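Local coordinates for protein phosphodiesterase (Candida albicans, PDB 6CPU) that belongs to the cyclic nucleotide phosphodiesterase family, whose mostly helical domain falls in the HD clan, and carries a zinc ion and a magnesium ion, at residues L230-Y235 with H317-A322. Residues are numbered along the deposited sequence; the frame is centred on the assembly and turned at random.
Sequences LVYCVY and HTVLIA
Y232 and Y235, three residues apart on helix 227-242, reach across to T318 and V319 in the long loop between helices 276-292 and 336-348. This is a partly buried helix-to-loop contact in the largely helical phosphodiesterase fold, its centre about 18 Å from the centre of the chain. One hydrogen bond joins the segments: the phenol of Y232 donates through OH to the backbone O of T318, 2.7 Å away. The carbonyl oxygen lies at the edge of the Y232 ring, near its plane, and the C=O...OH angle is 142°. The hydroxyl stands above the carbonyl plane of T318, 36° out of it, rather than on a lone pair. Both tyrosines carry CG anti to the backbone N (chi1 -164° in Y232), and although neither CB is directed at the loop, the long rings bring both hydroxyl ends up to it. Within the helix, CD2 of Y235 sits 3.5 Å above one face of the Y232 ring, offset toward its rim. L208 and L211 of helix 205-216 also touch Y232, while T318 packs on T205 of that helix; Y235 touches L253 of helix 253-264. Q301 bonds the loop through both ends of its side-chain amide, NE2 to O of V319 and OE1 to N of I321. V319 contributes a single methyl to the apolar part of the contact. Its CG1 lies obliquely to the Y235 ring, 4.2 Å from CE2, and meets both phenol oxygens: CG1 of V319 is 3.9 Å from OH of Y235 and 4.0 Å from OH of Y232.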
# COMPACT_ATOMS: atom_id res chain seq x y z
N LEU A 230 -2.94 10.48 4.45
CA LEU A 230 -1.84 9.55 4.19
C LEU A 230 -1.16 9.80 2.85
O LEU A 230 0.06 9.67 2.72
CB LEU A 230 -2.33 8.10 4.31
CG LEU A 230 -2.63 7.70 5.76
CD1 LEU A 230 -3.57 6.49 5.81
CD2 LEU A 230 -1.35 7.44 6.56
N VAL A 231 -1.94 10.19 1.85
CA VAL A 231 -1.38 10.60 0.55
C VAL A 231 -0.39 11.74 0.76
O VAL A 231 0.74 11.71 0.23
CB VAL A 231 -2.49 11.03 -0.43
CG1 VAL A 231 -1.92 11.75 -1.66
CG2 VAL A 231 -3.31 9.83 -0.85
N TYR A 232 -0.80 12.74 1.53
CA TYR A 232 0.08 13.89 1.76
C TYR A 232 1.32 13.50 2.55
O TYR A 232 2.40 14.00 2.27
CB TYR A 232 -0.64 15.03 2.45
CG TYR A 232 0.14 16.32 2.32
CD1 TYR A 232 0.94 16.79 3.37
CD2 TYR A 232 0.08 17.07 1.15
CE1 TYR A 232 1.66 17.97 3.25
CE2 TYR A 232 0.80 18.26 1.03
CZ TYR A 232 1.59 18.70 2.08
OH TYR A 232 2.31 19.89 1.95
N CYS A 233 1.17 12.61 3.54
CA CYS A 233 2.32 12.07 4.26
C CYS A 233 3.35 11.44 3.33
O CYS A 233 4.56 11.66 3.48
CB CYS A 233 1.89 11.06 5.31
SG CYS A 233 0.96 11.76 6.70
N VAL A 234 2.89 10.64 2.36
CA VAL A 234 3.80 10.06 1.39
C VAL A 234 4.52 11.16 0.60
O VAL A 234 5.72 11.09 0.39
CB VAL A 234 3.07 9.11 0.42
CG1 VAL A 234 4.03 8.59 -0.64
CG2 VAL A 234 2.47 7.93 1.18
N TYR A 235 3.77 12.18 0.18
CA TYR A 235 4.36 13.29 -0.56
C TYR A 235 5.49 13.95 0.26
O TYR A 235 6.58 14.18 -0.25
CB TYR A 235 3.29 14.31 -0.97
CG TYR A 235 3.86 15.68 -1.24
CD1 TYR A 235 4.64 15.92 -2.36
CD2 TYR A 235 3.67 16.73 -0.34
CE1 TYR A 235 5.19 17.19 -2.59
CE2 TYR A 235 4.20 17.98 -0.57
CZ TYR A 235 4.97 18.21 -1.69
OH TYR A 235 5.50 19.47 -1.89
N HIS A 317 4.84 25.97 8.53
CA HIS A 317 5.44 25.22 7.41
C HIS A 317 4.50 24.11 6.94
O HIS A 317 3.87 23.46 7.77
CB HIS A 317 6.77 24.62 7.84
CG HIS A 317 7.74 25.63 8.36
ND1 HIS A 317 8.36 26.55 7.56
CD2 HIS A 317 8.20 25.85 9.62
CE1 HIS A 317 9.16 27.31 8.29
NE2 HIS A 317 9.08 26.91 9.54
N THR A 318 4.41 23.91 5.63
CA THR A 318 3.58 22.83 5.06
C THR A 318 4.40 21.68 4.46
O THR A 318 3.83 20.69 4.01
CB THR A 318 2.61 23.35 3.97
OG1 THR A 318 3.35 24.02 2.94
CG2 THR A 318 1.59 24.29 4.58
N VAL A 319 5.73 21.82 4.45
CA VAL A 319 6.62 20.75 4.03
C VAL A 319 7.75 20.57 5.04
O VAL A 319 7.99 21.45 5.88
CB VAL A 319 7.22 20.98 2.63
CG1 VAL A 319 6.11 21.08 1.59
CG2 VAL A 319 8.11 22.22 2.59
N LEU A 320 8.46 19.44 4.95
CA LEU A 320 9.55 19.14 5.88
C LEU A 320 10.71 20.10 5.59
O LEU A 320 11.13 20.26 4.44
CB LEU A 320 10.02 17.69 5.73
CG LEU A 320 8.96 16.60 5.88
CD1 LEU A 320 9.61 15.22 5.92
CD2 LEU A 320 8.07 16.81 7.10
N ILE A 321 11.20 20.75 6.64
CA ILE A 321 12.28 21.73 6.50
C ILE A 321 13.57 21.13 7.04
O ILE A 321 13.73 20.99 8.24
CB ILE A 321 11.97 23.04 7.28
CG1 ILE A 321 10.60 23.61 6.91
CG2 ILE A 321 13.07 24.07 7.03
CD1 ILE A 321 10.43 23.97 5.44
N ALA A 322 14.49 20.78 6.15
CA ALA A 322 15.75 20.16 6.52
C ALA A 322 16.60 21.10 7.39
O ALA A 322 16.62 22.31 7.17
CB ALA A 322 16.52 19.77 5.27